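Local coordinates for protein molybdopterin converting factor, subunit 1 (MoaD) (Helicobacter pylori, PDB 3RPF) that probably serves as the small, ubiquitin-like sulfur carrier of molybdopterin synthase, its C-terminal tail bringing sulfur to the catalytic subunit's active site for molybdenum cofactor synthesis, at residues E4-G9 with V64-P69; L40-I45 with L68-G73. All blocks are in the same frame, centred on the assembly; numbering follows the deposited sequence.

Contact 1 (E4-G9 with V64-P69)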
ATOM      1  N   GLU D   4      -2.709   6.604  41.098  1.00 47.83           N
ATOM      2  CA  GLU D   4      -1.706   7.442  40.451  1.00 54.71           C
ATOM      3  C   GLU D   4      -2.308   8.091  39.198  1.00 55.73           C
ATOM      4  O   GLU D   4      -3.160   7.499  38.532  1.00 57.34           O
ATOM      5  CB  GLU D   4      -0.459   6.633  40.082  1.00 55.45           C
ATOM      6  CG  GLU D   4       0.662   7.485  39.493  1.00 56.35           C
ATOM      7  CD  GLU D   4       1.882   6.667  39.104  1.00 62.40           C
ATOM      8  OE1 GLU D   4       3.012   7.210  39.133  1.00 61.18           O
ATOM      9  OE2 GLU D   4       1.706   5.481  38.756  1.00 57.31           O
ATOM     10  N   VAL D   5      -1.882   9.315  38.908  1.00 44.28           N
ATOM     11  CA  VAL D   5      -2.342  10.046  37.734  1.00 43.65           C
ATOM     12  C   VAL D   5      -1.134  10.339  36.855  1.00 51.51           C
ATOM     13  O   VAL D   5      -0.178  10.968  37.307  1.00 49.15           O
ATOM     14  CB  VAL D   5      -3.004  11.383  38.126  1.00 57.32           C
ATOM     15  CG1 VAL D   5      -3.558  12.089  36.902  1.00 52.96           C
ATOM     16  CG2 VAL D   5      -4.102  11.162  39.170  1.00 52.30           C
ATOM     17  N   ARG D   6      -1.159   9.875  35.604  1.00 51.07           N
ATOM     18  CA  ARG D   6      -0.048  10.123  34.687  1.00 43.65           C
ATOM     19  C   ARG D   6      -0.505  10.998  33.533  1.00 44.82           C
ATOM     20  O   ARG D   6      -1.664  10.943  33.124  1.00 50.58           O
ATOM     21  CB  ARG D   6       0.536   8.809  34.170  1.00 46.28           C
ATOM     22  CG  ARG D   6       0.824   7.769  35.263  1.00 44.46           C
ATOM     23  CD  ARG D   6       1.470   6.515  34.680  1.00 47.39           C
ATOM     24  NE  ARG D   6       0.654   5.920  33.618  1.00 46.31           N
ATOM     25  CZ  ARG D   6       1.068   4.943  32.812  1.00 53.02           C
ATOM     26  NH1 ARG D   6       2.295   4.446  32.934  1.00 54.55           N
ATOM     27  NH2 ARG D   6       0.258   4.460  31.877  1.00 47.68           N
ATOM     28  N   PHE D   7       0.409  11.807  33.007  1.00 47.41           N
ATOM     29  CA  PHE D   7       0.075  12.747  31.941  1.00 42.31           C
ATOM     30  C   PHE D   7       0.967  12.498  30.726  1.00 42.96           C
ATOM     31  O   PHE D   7       2.184  12.654  30.804  1.00 46.57           O
ATOM     32  CB  PHE D   7       0.237  14.183  32.447  1.00 43.30           C
ATOM     33  CG  PHE D   7      -0.549  14.474  33.709  1.00 49.15           C
ATOM     34  CD1 PHE D   7      -1.908  14.741  33.642  1.00 52.47           C
ATOM     35  CD2 PHE D   7       0.068  14.471  34.949  1.00 51.51           C
ATOM     36  CE1 PHE D   7      -2.641  15.002  34.777  1.00 53.23           C
ATOM     37  CE2 PHE D   7      -0.664  14.733  36.110  1.00 56.30           C
ATOM     38  CZ  PHE D   7      -2.021  15.002  36.022  1.00 57.37           C
ATOM     39  N   PHE D   8       0.358  12.107  29.626  1.00 41.20           N
ATOM     40  CA  PHE D   8       1.093  11.736  28.436  1.00 43.08           C
ATOM     41  C   PHE D   8       1.272  12.856  27.422  1.00 44.64           C
ATOM     42  O   PHE D   8       0.549  13.835  27.424  1.00 43.03           O
ATOM     43  CB  PHE D   8       0.442  10.521  27.785  1.00 41.01           C
ATOM     44  CG  PHE D   8       0.832   9.225  28.414  1.00 38.26           C
ATOM     45  CD1 PHE D   8       1.997   8.599  28.053  1.00 45.40           C
ATOM     46  CD2 PHE D   8       0.041   8.644  29.378  1.00 43.70           C
ATOM     47  CE1 PHE D   8       2.356   7.416  28.622  1.00 45.58           C
ATOM     48  CE2 PHE D   8       0.394   7.456  29.950  1.00 49.95           C
ATOM     49  CZ  PHE D   8       1.557   6.842  29.570  1.00 50.95           C
ATOM     50  N   GLY D   9       2.254  12.682  26.558  1.00 45.00           N
ATOM     51  CA  GLY D   9       2.507  13.632  25.501  1.00 41.85           C
ATOM     52  C   GLY D   9       2.833  15.041  25.929  1.00 43.27           C
ATOM     53  O   GLY D   9       3.674  15.253  26.778  1.00 45.19           O
ATOM     54  N   VAL D  64      -4.101   3.136  38.177  1.00 56.11           N
ATOM     55  CA  VAL D  64      -3.381   4.216  37.515  1.00 54.32           C
ATOM     56  C   VAL D  64      -4.249   4.847  36.442  1.00 55.37           C
ATOM     57  O   VAL D  64      -4.752   4.160  35.554  1.00 58.53           O
ATOM     58  CB  VAL D  64      -2.103   3.718  36.840  1.00 54.33           C
ATOM     59  CG1 VAL D  64      -1.426   4.858  36.119  1.00 56.14           C
ATOM     60  CG2 VAL D  64      -1.165   3.094  37.856  1.00 49.64           C
ATOM     61  N   ILE D  65      -4.409   6.160  36.512  1.00 57.35           N
ATOM     62  CA  ILE D  65      -5.277   6.868  35.584  1.00 58.19           C
ATOM     63  C   ILE D  65      -4.474   7.754  34.641  1.00 53.48           C
ATOM     64  O   ILE D  65      -3.756   8.644  35.096  1.00 50.40           O
ATOM     65  CB  ILE D  65      -6.295   7.702  36.363  1.00 63.24           C
ATOM     66  CG1 ILE D  65      -7.295   6.754  37.043  1.00 68.10           C
ATOM     67  CG2 ILE D  65      -6.951   8.723  35.440  1.00 62.32           C
ATOM     68  CD1 ILE D  65      -8.402   7.423  37.820  1.00 73.32           C
ATOM     69  N   SER D  66      -4.607   7.518  33.336  1.00 50.91           N
ATOM     70  CA  SER D  66      -3.776   8.199  32.340  1.00 51.24           C
ATOM     71  C   SER D  66      -4.534   9.149  31.406  1.00 50.68           C
ATOM     72  O   SER D  66      -5.539   8.775  30.795  1.00 49.52           O
ATOM     73  CB  SER D  66      -2.996   7.171  31.509  1.00 45.27           C
ATOM     74  OG  SER D  66      -2.177   6.378  32.348  1.00 51.27           O
ATOM     75  N   LEU D  67      -4.027  10.377  31.304  1.00 46.69           N
ATOM     76  CA  LEU D  67      -4.610  11.414  30.455  1.00 46.59           C
ATOM     77  C   LEU D  67      -3.935  11.428  29.085  1.00 49.98           C
ATOM     78  O   LEU D  67      -2.707  11.535  28.992  1.00 45.73           O
ATOM     79  CB  LEU D  67      -4.483  12.791  31.111  1.00 48.83           C
ATOM     80  CG  LEU D  67      -5.525  13.199  32.159  1.00 53.75           C
ATOM     81  CD1 LEU D  67      -5.092  12.771  33.558  1.00 56.18           C
ATOM     82  CD2 LEU D  67      -5.797  14.700  32.118  1.00 51.40           C
ATOM     83  N   LEU D  68      -4.748  11.349  28.031  1.00 42.95           N
ATOM     84  CA  LEU D  68      -4.259  11.223  26.662  1.00 38.47           C
ATOM     85  C   LEU D  68      -4.783  12.352  25.774  1.00 42.74           C
ATOM     86  O   LEU D  68      -5.959  12.363  25.404  1.00 47.42           O
ATOM     87  CB  LEU D  68      -4.690   9.872  26.077  1.00 39.91           C
ATOM     88  CG  LEU D  68      -4.509   8.661  26.992  1.00 48.98           C
ATOM     89  CD1 LEU D  68      -4.873   7.374  26.274  1.00 51.45           C
ATOM     90  CD2 LEU D  68      -3.086   8.592  27.503  1.00 51.81           C
ATOM     91  N   PRO D  69      -3.908  13.311  25.437  1.00 40.30           N
ATOM     92  CA  PRO D  69      -4.217  14.436  24.549  1.00 41.57           C
ATOM     93  C   PRO D  69      -4.376  13.938  23.114  1.00 38.44           C
ATOM     94  O   PRO D  69      -3.984  12.808  22.826  1.00 33.16           O
ATOM     95  CB  PRO D  69      -2.962  15.312  24.647  1.00 46.38           C
ATOM     96  CG  PRO D  69      -2.204  14.811  25.839  1.00 45.34           C
ATOM     97  CD  PRO D  69      -2.522  13.364  25.930  1.00 43.89           C
TER
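Two parallel strands, 4-7 and 64-68, pair at the centre of the ubiquitin-like fold, joining the first strand of the chain to the one that runs into the C-terminal tail. Their axes come within 4.7 Å, with Glu4 beside Val64 and Phe7 beside Leu67. Carbonyls and amides interlock in the parallel manner: Glu4 O receives Ile65 N at 2.7 Å, Ile65 O receives Arg6 N, and Arg6 O receives Leu67 N. A fourth bond, from Phe8 N to Leu67 O at 3.2 Å, carries the pairing past the end of strand 4-7.

On the face bearing Arg6, the guanidinium grips one serine oxygen side-on: NE and NH2 each lie 3.1 Å from Ser66 OG, which sits in the guanidinium plane. CG and CD of Arg6 run past Val64 CG1, and the bend at chi3 (-56°) then turns the guanidinium to Ser66 OG. Phe8 completes this cluster, with its CZ 3.6 Å above one guanidinium face, offset toward the rim, and its ring edge directed at Ser66 OG. The other face is apolar. There Leu67 CD1 touches both Val5 CG1 and, slightly closer at 3.5 Å, Phe7 CE1.

The Phe8 ring also stacks on Tyr54 of the molybdopterin synthase catalytic subunit, placing the Arg6 face at the subunit interface. Within the chain, the far side of strand 4-7 meets Asn15 and Phe16, the latter through a backbone bond with Val5, while strand 64-68 is flanked on its other side by the antiparallel strand 44-47, where Ile45 packs on Ile65 and Leu67.

Contact 2 (L40-I45 with L68-G73)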
ATOM      1  N   LEU D  40      -8.242  19.276  29.908  1.00 64.62           N
ATOM      2  CA  LEU D  40      -9.328  18.365  30.270  1.00 69.96           C
ATOM      3  C   LEU D  40     -10.444  18.291  29.229  1.00 72.17           C
ATOM      4  O   LEU D  40     -11.115  17.265  29.100  1.00 73.35           O
ATOM      5  CB  LEU D  40      -9.890  18.693  31.655  1.00 75.05           C
ATOM      6  CG  LEU D  40      -9.531  17.674  32.739  1.00 75.79           C
ATOM      7  CD1 LEU D  40      -8.057  17.770  33.113  1.00 69.13           C
ATOM      8  CD2 LEU D  40     -10.413  17.873  33.960  1.00 81.75           C
ATOM      9  N   GLY D  41     -10.635  19.372  28.481  1.00 51.55           N
ATOM     10  CA  GLY D  41     -11.653  19.405  27.444  1.00 59.43           C
ATOM     11  C   GLY D  41     -11.387  18.466  26.281  1.00 64.27           C
ATOM     12  O   GLY D  41     -12.325  18.032  25.615  1.00 72.64           O
ATOM     13  N   VAL D  42     -10.119  18.141  26.038  1.00 62.52           N
ATOM     14  CA  VAL D  42      -9.733  17.391  24.832  1.00 61.17           C
ATOM     15  C   VAL D  42      -9.066  16.040  25.118  1.00 61.27           C
ATOM     16  O   VAL D  42      -8.817  15.260  24.196  1.00 62.59           O
ATOM     17  CB  VAL D  42      -8.781  18.215  23.946  1.00 60.29           C
ATOM     18  CG1 VAL D  42      -9.417  19.546  23.570  1.00 63.71           C
ATOM     19  CG2 VAL D  42      -7.456  18.438  24.667  1.00 58.74           C
ATOM     20  N   CYS D  43      -8.778  15.769  26.391  1.00 60.82           N
ATOM     21  CA  CYS D  43      -8.097  14.537  26.792  1.00 54.98           C
ATOM     22  C   CYS D  43      -9.042  13.347  26.990  1.00 55.34           C
ATOM     23  O   CYS D  43     -10.081  13.470  27.642  1.00 52.67           O
ATOM     24  CB  CYS D  43      -7.310  14.764  28.091  1.00 50.52           C
ATOM     25  SG  CYS D  43      -5.705  15.576  27.883  1.00 57.80           S
ATOM     26  N   ALA D  44      -8.667  12.197  26.430  1.00 48.94           N
ATOM     27  CA  ALA D  44      -9.328  10.927  26.736  1.00 45.08           C
ATOM     28  C   ALA D  44      -8.626  10.305  27.941  1.00 50.97           C
ATOM     29  O   ALA D  44      -7.522  10.732  28.298  1.00 55.04           O
ATOM     30  CB  ALA D  44      -9.262   9.982  25.535  1.00 46.61           C
ATOM     31  N   ILE D  45      -9.244   9.310  28.577  1.00 50.31           N
ATOM     32  CA  ILE D  45      -8.694   8.723  29.803  0.67 48.95           C
ATOM     33  C   ILE D  45      -8.587   7.197  29.741  1.00 52.86           C
ATOM     34  O   ILE D  45      -9.543   6.519  29.338  1.00 53.08           O
ATOM     35  CB  ILE D  45      -9.548   9.075  31.056  0.67 54.88           C
ATOM     36  CG1 ILE D  45      -9.974  10.552  31.068  0.67 51.95           C
ATOM     37  CG2 ILE D  45      -8.797   8.719  32.335  0.67 55.42           C
ATOM     38  CD1 ILE D  45      -8.847  11.537  31.275  0.67 43.96           C
ATOM     39  N   LEU D  68      -4.748  11.349  28.031  1.00 42.95           N
ATOM     40  CA  LEU D  68      -4.259  11.223  26.662  1.00 38.47           C
ATOM     41  C   LEU D  68      -4.783  12.352  25.774  1.00 42.74           C
ATOM     42  O   LEU D  68      -5.959  12.363  25.404  1.00 47.42           O
ATOM     43  CB  LEU D  68      -4.690   9.872  26.077  1.00 39.91           C
ATOM     44  CG  LEU D  68      -4.509   8.661  26.992  1.00 48.98           C
ATOM     45  CD1 LEU D  68      -4.873   7.374  26.274  1.00 51.45           C
ATOM     46  CD2 LEU D  68      -3.086   8.592  27.503  1.00 51.81           C
ATOM     47  N   PRO D  69      -3.908  13.311  25.437  1.00 40.30           N
ATOM     48  CA  PRO D  69      -4.217  14.436  24.549  1.00 41.57           C
ATOM     49  C   PRO D  69      -4.376  13.938  23.114  1.00 38.44           C
ATOM     50  O   PRO D  69      -3.984  12.808  22.826  1.00 33.16           O
ATOM     51  CB  PRO D  69      -2.962  15.312  24.647  1.00 46.38           C
ATOM     52  CG  PRO D  69      -2.204  14.811  25.839  1.00 45.34           C
ATOM     53  CD  PRO D  69      -2.522  13.364  25.930  1.00 43.89           C
ATOM     54  N   PRO D  70      -4.938  14.768  22.222  1.00 38.18           N
ATOM     55  CA  PRO D  70      -5.092  14.349  20.821  1.00 36.65           C
ATOM     56  C   PRO D  70      -3.772  13.828  20.217  1.00 36.97           C
ATOM     57  O   PRO D  70      -2.706  14.397  20.483  1.00 38.38           O
ATOM     58  CB  PRO D  70      -5.537  15.634  20.119  1.00 40.56           C
ATOM     59  CG  PRO D  70      -6.209  16.439  21.204  1.00 42.90           C
ATOM     60  CD  PRO D  70      -5.472  16.121  22.474  1.00 35.19           C
ATOM     61  N   VAL D  71      -3.861  12.789  19.389  1.00 37.21           N
ATOM     62  CA  VAL D  71      -2.697  12.033  18.910  1.00 31.01           C
ATOM     63  C   VAL D  71      -2.347  12.356  17.461  1.00 31.39           C
ATOM     64  O   VAL D  71      -3.155  12.955  16.740  1.00 33.91           O
ATOM     65  CB  VAL D  71      -2.956  10.517  19.023  1.00 34.03           C
ATOM     66  CG1 VAL D  71      -3.303  10.142  20.465  1.00 35.53           C
ATOM     67  CG2 VAL D  71      -4.079  10.102  18.085  1.00 30.65           C
ATOM     68  N   CYS D  72      -1.152  11.969  17.016  1.00 32.62           N
ATOM     69  CA  CYS D  72      -0.809  12.155  15.595  1.00 31.09           C
ATOM     70  C   CYS D  72       0.351  11.277  15.120  1.00 47.90           C
ATOM     71  O   CYS D  72       1.379  11.782  14.673  1.00 52.92           O
ATOM     72  CB  CYS D  72      -0.502  13.619  15.306  1.00 31.57           C
ATOM     73  SG  CYS D  72      -0.518  14.049  13.532  1.00 52.77           S
ATOM     74  N   GLY D  73       0.172   9.964  15.188  1.00 42.70           N
ATOM     75  CA  GLY D  73       1.227   9.040  14.815  1.00 39.95           C
ATOM     76  C   GLY D  73       1.492   9.012  13.324  1.00 42.94           C
ATOM     77  O   GLY D  73       0.642   9.417  12.531  1.00 47.63           O
TER
HETATM   78  O   HOH W   1      -7.363  12.835  22.909  1.00 38.31           O
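Ala44 and Leu68 form an antiparallel, hydrogen-bonded pair, their CA atoms 5.1 Å apart, where strand 44-47 begins and strand 64-68 ends. Both bonds of the pair, Ala44 N to Leu68 O and Leu68 N to Ala44 O, measure 2.9 Å. Leu68 O also accepts a CA-H...O contact from Cys43 CA at 3.4 Å.

A water extends the polar connection beyond this pair, donating to Val42 O at 3.1 Å and to Leu68 O at 2.9 Å. It links the two carbonyls, themselves 4.2 Å apart, just where direct pairing stops.

The side chains add a modest apolar contact. Val42 meets the Pro70 ring at CD: its CG2 lies 3.8 Å from that atom, and the two side chains cross at about a right angle. With CG1 anti to its own carbonyl carbon (chi1 -57°), CG2 is placed between backbone N and carbonyl carbon, and it is this branch that reaches the ring. Further in, Cys43 lays SG against the backbone of Pro69, 3.8 Å from its N, and somewhat farther from CG of the same ring. Leu68 passes its CB and CG beside Ala44 O.

Beyond Leu68 the chain leaves the sheet and passes to the catalytic subunit, bonding first through Pro69 O to Trp122 of that subunit, then through Pro70 O to its Tyr133. Pro70, at the position that would next pair with Val42, has no N-H to offer Val42 O, and the water donates to that carbonyl instead. The chemistry therefore suits a point of departure: paired amides and a bridging water hold Leu68, and the two prolines, both extended, probably help direct the tail outward, consistent with the sulfur-carrier role of this family.

How the contacts relate
Contacts 1 and 2 lie on opposite edges of strand 64-68, which pairs in parallel with strand 4-7 and antiparallel with strand 44-47; their centres are about 10 Å apart. Both are buried, but contact 1 lies near the centre of the chain and contact 2 toward the exit of the tail. Contact 1 combines a longer run of backbone bonds with an arginine-serine grip and an apolar face; contact 2 has a single bonded pair, a water and proline packing. Leu68 and Pro69 belong to both. Leu40 joins them physically, its CD1 packing 3.9 Å from Leu67 CD2, and the catalytic subunit reaches residues of each contact.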